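Local atomic coordinates of 4-hydroxybutyrate CoA-transferase (Porphyromonas gingivalis, PDB entry 3EH7), a protein that probably transfers coenzyme A between carboxylic acids, as expected of a putative 4-hydroxybutyrate CoA-transferase of the acetyl-CoA hydrolase/transferase family. Residues Glu20-Ile25 with Val122-Leu127; Gly340-Val345 with Val382-Asn387. All blocks are in the same frame, centred on the assembly; numbering follows the deposited sequence. Where two conformers were deposited one is given.

Contact 1 of 2, residues Glu20-Ile25 with Val122-Leu127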
loop_
_atom_site.group_PDB
_atom_site.type_symbol
_atom_site.label_atom_id
_atom_site.label_comp_id
_atom_site.label_asym_id
_atom_site.label_seq_id
_atom_site.Cartn_x
_atom_site.Cartn_y
_atom_site.Cartn_z
ATOM N N GLU A 20 5.198 -34.935 25.961
ATOM C CA GLU A 20 5.545 -34.205 27.181
ATOM C C GLU A 20 5.617 -32.679 26.915
ATOM O O GLU A 20 5.076 -31.888 27.687
ATOM C CB GLU A 20 6.879 -34.725 27.710
ATOM C CG GLU A 20 7.480 -33.990 28.914
ATOM C CD GLU A 20 6.550 -33.913 30.121
ATOM O OE1 GLU A 20 5.694 -34.829 30.286
ATOM O OE2 GLU A 20 6.696 -32.931 30.901
ATOM N N ALA A 21 6.259 -32.286 25.821
ATOM C CA ALA A 21 6.399 -30.861 25.473
ATOM C C ALA A 21 5.044 -30.174 25.282
ATOM O O ALA A 21 4.773 -29.183 25.953
ATOM C CB ALA A 21 7.309 -30.657 24.212
ATOM N N VAL A 22 4.184 -30.702 24.408
ATOM C CA VAL A 22 2.939 -29.999 24.057
ATOM C C VAL A 22 1.932 -29.984 25.217
ATOM O O VAL A 22 1.002 -29.165 25.239
ATOM C CB VAL A 22 2.248 -30.568 22.760
ATOM C CG1 VAL A 22 3.211 -30.556 21.587
ATOM C CG2 VAL A 22 1.654 -31.984 22.987
ATOM N N LYS A 23 2.128 -30.899 26.162
ATOM C CA LYS A 23 1.347 -30.989 27.405
ATOM C C LYS A 23 1.248 -29.639 28.146
ATOM O O LYS A 23 0.255 -29.375 28.830
ATOM C CB LYS A 23 2.002 -32.028 28.323
ATOM C CG LYS A 23 1.150 -32.557 29.441
ATOM C CD LYS A 23 1.945 -33.530 30.327
ATOM C CE LYS A 23 3.091 -32.826 31.087
ATOM N NZ LYS A 23 3.514 -33.565 32.330
ATOM N N HIS A 24 2.281 -28.807 28.014
ATOM C CA HIS A 24 2.375 -27.528 28.726
ATOM C C HIS A 24 1.679 -26.364 28.037
ATOM O O HIS A 24 1.724 -25.242 28.532
ATOM C CB HIS A 24 3.851 -27.196 29.000
ATOM C CG HIS A 24 4.553 -28.271 29.766
ATOM N ND1 HIS A 24 4.384 -28.446 31.120
ATOM C CD2 HIS A 24 5.382 -29.261 29.360
ATOM C CE1 HIS A 24 5.097 -29.483 31.525
ATOM N NE2 HIS A 24 5.714 -29.994 30.474
ATOM N N ILE A 25 1.036 -26.633 26.904
ATOM C CA ILE A 25 0.152 -25.661 26.290
ATOM C C ILE A 25 -1.155 -25.692 27.059
ATOM O O ILE A 25 -1.592 -26.758 27.467
ATOM C CB ILE A 25 -0.160 -25.998 24.836
ATOM C CG1 ILE A 25 1.127 -26.125 24.008
ATOM C CG2 ILE A 25 -1.088 -24.919 24.244
ATOM C CD1 ILE A 25 0.881 -26.585 22.581
ATOM N N VAL A 122 2.676 -19.595 22.801
ATOM C CA VAL A 122 3.563 -20.727 22.590
ATOM C C VAL A 122 4.086 -20.706 21.154
ATOM O O VAL A 122 3.314 -20.500 20.217
ATOM C CB VAL A 122 2.845 -22.040 22.859
ATOM C CG1 VAL A 122 3.782 -23.228 22.643
ATOM C CG2 VAL A 122 2.328 -22.060 24.271
ATOM N N ALA A 123 5.399 -20.862 20.998
ATOM C CA ALA A 123 6.029 -21.000 19.687
ATOM C C ALA A 123 6.595 -22.404 19.634
ATOM O O ALA A 123 7.402 -22.786 20.494
ATOM C CB ALA A 123 7.156 -19.976 19.500
ATOM N N ILE A 124 6.152 -23.192 18.661
ATOM C CA ILE A 124 6.766 -24.492 18.417
ATOM C C ILE A 124 7.540 -24.328 17.113
ATOM O O ILE A 124 6.941 -24.248 16.035
ATOM C CB ILE A 124 5.760 -25.643 18.333
ATOM C CG1 ILE A 124 4.768 -25.602 19.484
ATOM C CG2 ILE A 124 6.483 -26.975 18.429
ATOM C CD1 ILE A 124 3.766 -26.765 19.471
ATOM N N VAL A 125 8.866 -24.252 17.226
ATOM C CA VAL A 125 9.691 -24.067 16.062
ATOM C C VAL A 125 10.603 -25.267 15.798
ATOM O O VAL A 125 11.219 -25.802 16.716
ATOM C CB VAL A 125 10.482 -22.730 16.129
ATOM C CG1 VAL A 125 9.492 -21.564 16.036
ATOM C CG2 VAL A 125 11.381 -22.642 17.373
ATOM N N GLN A 126 10.688 -25.658 14.528
ATOM C CA GLN A 126 11.651 -26.644 14.097
ATOM C C GLN A 126 13.033 -26.001 13.839
ATOM O O GLN A 126 13.135 -24.947 13.225
ATOM C CB GLN A 126 11.153 -27.412 12.882
ATOM C CG GLN A 126 12.037 -28.587 12.591
ATOM C CD GLN A 126 11.721 -29.317 11.318
ATOM O OE1 GLN A 126 12.489 -30.186 10.921
ATOM N NE2 GLN A 126 10.587 -28.998 10.678
ATOM N N LEU A 127 14.078 -26.658 14.340
ATOM C CA LEU A 127 15.436 -26.128 14.294
ATOM C C LEU A 127 16.453 -27.169 13.852
ATOM O O LEU A 127 16.234 -28.379 13.973
ATOM C CB LEU A 127 15.837 -25.599 15.675
ATOM C CG LEU A 127 14.950 -24.570 16.393
ATOM C CD1 LEU A 127 15.336 -24.521 17.885
ATOM C CD2 LEU A 127 15.036 -23.171 15.755
#
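Ile25 and Val122 meet through aliphatic carbon alone, and the whole contact follows suit: four branched side chains carry it, Val22 and Ile25 from Glu20-Ile25, Val122 and Ile124 from Val122-Leu127. Ile25 CG1 lies 4.2 Å from Val122 CG1, the two side chains crossing at about a right angle. One bond further out, Ile25 CD1 comes within 4.2 Å of Ile124 CD1. The extended end of Ile25 (chi2 175°) explains this double reach, since CG1 rests beside the valine while the terminal methyl goes on to Ile124, two residues further along the strand. Val22 adds a looser touch, its CG1 standing 4.4 Å from Ile124 CD1, so that this one methyl of the strand is approached by both Val22 and Ile25. Val122 and Ile124 present their side chains on the same face, as alternation in a beta strand requires.

Polar interactions shape Glu20-Ile25 from within. A type I turn from Val22 to Ile25 is closed by the 3.0 Å bond from Ile25 N to Val22 O, and it brings Ile25 round to the strand. Within the same segment, the carboxylate of Glu20 has two partners: His24 NE2 donates to Glu20 OE2 at 3.1 Å, arriving 51° out of the carboxylate plane, and Lys23 NZ forms a salt bridge with Glu20 OE1, its hydrogen bond weak. The ring end of His24 leads away from strand 122-127 and stacks on Tyr179.

Helix 41-49 closes over the apolar cluster, with Cys43 against Val22 and Ile124, and Leu47 against Ile25. Strand 122-127 runs between strands 30-33 and 154-160 of the parallel sheet; from these, Val31 touches both Ile25 and Ile124, and Ile156 touches Ala21 and Ile124.

Contact 2 of 2, residues Gly340-Val345 with Val382-Asn387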
loop_
_atom_site.group_PDB
_atom_site.type_symbol
_atom_site.label_atom_id
_atom_site.label_comp_id
_atom_site.label_asym_id
_atom_site.label_seq_id
_atom_site.Cartn_x
_atom_site.Cartn_y
_atom_site.Cartn_z
ATOM N N GLY A 340 1.935 -12.179 1.164
ATOM C CA GLY A 340 3.148 -11.403 1.013
ATOM C C GLY A 340 3.307 -10.700 -0.328
ATOM O O GLY A 340 4.173 -9.841 -0.480
ATOM N N GLN A 341 2.472 -11.027 -1.313
ATOM C CA GLN A 341 2.691 -10.515 -2.668
ATOM C C GLN A 341 2.600 -8.987 -2.754
ATOM O O GLN A 341 3.423 -8.351 -3.415
ATOM C CB GLN A 341 1.803 -11.219 -3.711
ATOM C CG GLN A 341 0.318 -11.046 -3.579
ATOM C CD GLN A 341 -0.458 -11.902 -4.580
ATOM O OE1 GLN A 341 -0.354 -13.123 -4.567
ATOM N NE2 GLN A 341 -1.243 -11.260 -5.432
ATOM N N VAL A 342 1.635 -8.391 -2.053
ATOM C CA VAL A 342 1.500 -6.936 -2.081
ATOM C C VAL A 342 2.746 -6.253 -1.536
ATOM O O VAL A 342 3.089 -5.163 -1.979
ATOM C CB VAL A 342 0.251 -6.459 -1.321
ATOM C CG1 VAL A 342 0.305 -6.903 0.147
ATOM C CG2 VAL A 342 0.065 -4.908 -1.442
ATOM N N ASP A 343 3.454 -6.887 -0.598
ATOM C CA ASP A 343 4.693 -6.308 -0.078
ATOM C C ASP A 343 5.659 -6.086 -1.230
ATOM O O ASP A 343 6.350 -5.061 -1.306
ATOM C CB ASP A 343 5.378 -7.212 0.976
ATOM C CG ASP A 343 4.508 -7.518 2.205
ATOM O OD1 ASP A 343 3.428 -6.873 2.364
ATOM O OD2 ASP A 343 4.908 -8.414 3.050
ATOM N N TYR A 344 5.710 -7.059 -2.139
ATOM C CA TYR A 344 6.609 -7.014 -3.279
ATOM C C TYR A 344 6.096 -6.088 -4.390
ATOM O O TYR A 344 6.885 -5.483 -5.076
ATOM C CB TYR A 344 6.917 -8.439 -3.800
ATOM C CG TYR A 344 7.889 -9.126 -2.880
ATOM C CD1 TYR A 344 9.277 -8.949 -3.020
ATOM C CD2 TYR A 344 7.434 -9.867 -1.815
ATOM C CE1 TYR A 344 10.162 -9.528 -2.136
ATOM C CE2 TYR A 344 8.324 -10.433 -0.909
ATOM C CZ TYR A 344 9.674 -10.253 -1.074
ATOM O OH TYR A 344 10.519 -10.808 -0.158
ATOM N N VAL A 345 4.788 -5.947 -4.546
ATOM C CA VAL A 345 4.276 -4.963 -5.509
ATOM C C VAL A 345 4.734 -3.598 -5.031
ATOM O O VAL A 345 5.267 -2.802 -5.811
ATOM C CB VAL A 345 2.755 -5.015 -5.603
ATOM C CG1 VAL A 345 2.186 -3.810 -6.439
ATOM C CG2 VAL A 345 2.309 -6.382 -6.129
ATOM N N VAL A 382 -9.992 -7.471 -1.756
ATOM C CA VAL A 382 -8.934 -6.904 -2.553
ATOM C C VAL A 382 -7.600 -7.009 -1.799
ATOM O O VAL A 382 -7.534 -6.709 -0.609
ATOM C CB VAL A 382 -9.250 -5.429 -2.978
ATOM C CG1 VAL A 382 -8.053 -4.817 -3.693
ATOM C CG2 VAL A 382 -10.502 -5.396 -3.888
ATOM N N THR A 383 -6.551 -7.485 -2.470
ATOM C CA THR A 383 -5.258 -7.651 -1.822
ATOM C C THR A 383 -4.178 -6.773 -2.421
ATOM O O THR A 383 -3.184 -6.471 -1.740
ATOM C CB THR A 383 -4.797 -9.131 -1.749
ATOM O OG1 THR A 383 -4.779 -9.703 -3.061
ATOM C CG2 THR A 383 -5.775 -9.949 -0.848
ATOM N N THR A 384 -4.368 -6.341 -3.659
ATOM C CA THR A 384 -3.523 -5.306 -4.260
ATOM C C THR A 384 -4.435 -4.274 -4.924
ATOM O O THR A 384 -5.325 -4.650 -5.665
ATOM C CB THR A 384 -2.502 -5.919 -5.270
ATOM O OG1 THR A 384 -1.603 -6.790 -4.560
ATOM C CG2 THR A 384 -1.692 -4.862 -5.927
ATOM N N LEU A 385 -4.226 -2.982 -4.632
ATOM C CA LEU A 385 -5.150 -1.915 -5.017
ATOM C C LEU A 385 -5.067 -1.648 -6.515
ATOM O O LEU A 385 -3.996 -1.793 -7.127
ATOM C CB LEU A 385 -4.814 -0.607 -4.246
ATOM C CG LEU A 385 -5.002 -0.627 -2.712
ATOM C CD1 LEU A 385 -4.231 0.541 -2.030
ATOM C CD2 LEU A 385 -6.505 -0.574 -2.376
ATOM N N ARG A 386 -6.159 -1.218 -7.119
ATOM C CA ARG A 386 -6.099 -0.877 -8.545
ATOM C C ARG A 386 -5.030 0.208 -8.831
ATOM O O ARG A 386 -4.407 0.222 -9.890
ATOM C CB ARG A 386 -7.462 -0.454 -9.086
ATOM C CG ARG A 386 -7.858 0.928 -8.701
ATOM C CD ARG A 386 -9.203 1.405 -9.259
ATOM N NE ARG A 386 -9.496 2.691 -8.630
ATOM C CZ ARG A 386 -10.470 3.515 -8.977
ATOM N NH1 ARG A 386 -11.327 3.212 -9.953
ATOM N NH2 ARG A 386 -10.603 4.646 -8.320
ATOM N N ASN A 387 -4.830 1.100 -7.875
ATOM C CA ASN A 387 -3.842 2.184 -8.000
ATOM C C ASN A 387 -2.419 1.693 -7.989
ATOM O O ASN A 387 -1.544 2.461 -8.317
ATOM C CB ASN A 387 -4.005 3.259 -6.896
ATOM C CG ASN A 387 -5.311 4.056 -7.014
ATOM O OD1 ASN A 387 -6.075 3.879 -7.959
ATOM N ND2 ASN A 387 -5.563 4.936 -6.061
#
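Val342 overlaps the carbonyl oxygen of Thr383 and the hydroxyl of Thr384, on the weakly bonded strand 382-384, its CB 3.5 Å from Thr383 O and its CG2 almost as near to that oxygen, at 3.6 Å. The same CB is 3.7 Å from Thr384 OG1. These are close van der Waals contacts between a branched hydrocarbon and oxygen atoms, and Val342 and Thr384 slide past each other in opposite directions. With chi1 at 59°, Val342 holds CG1 between its own backbone N and carbonyl carbon, while CG2, anti to the backbone N, meets the carbonyl oxygen of Thr383 from beyond its end.

One helical turn on, Val345 supplies the purely apolar half of the contact. Its CG1 and the CG2 of Thr384 reach toward each other tip to tip, 4.1 Å apart. Thr384 thus divides its two branches, offering the hydroxyl to Val342 and the methyl to Val345. This spacing of three residues along helix 341-345 puts both valines on the face turned to the strand, whose axis passes 8.3 Å away at an angle of 40°.

Beyond the pair, Met358 of strand 355-359 touches both Val345 and Thr384, and Phe105 covers Val342. Thr383 OG1 makes weak hydrogen bonds with Val325 O and Ser327 N. Next to it, Val382 packs on Val382 of the second subunit and its backbone N is hydrogen-bonded to Gln324 of that subunit, so the strand also lies at the dimer interface.

Thr383 and Thr384 both face Val325 of the antiparallel neighbouring strand, the pattern of a classic beta bulge: two consecutive residues opposite one. Here the bulge edges a small mixed sheet, and helix 341-350 packs against it.

Overall arrangement
Contact 1 closes before contact 2 opens along the chain, and the two fall in the family's N-terminal and C-terminal ranges respectively. Their centres are 34 Å apart, on opposite sides of the chain's centre, and the nearest atoms remain about 19 Å from each other. No sheet is shared: 122-127 belongs to the six-stranded parallel sheet, whereas 382-384 is, within this chain, an outermost strand of a four-stranded mixed sheet. Each nevertheless illustrates the same principle, branched side chains from a helix, in contact 1 also from a turn, packed on a strand. Both are made within one subunit, but the second subunit touches the segments of contact 2 and not those of contact 1.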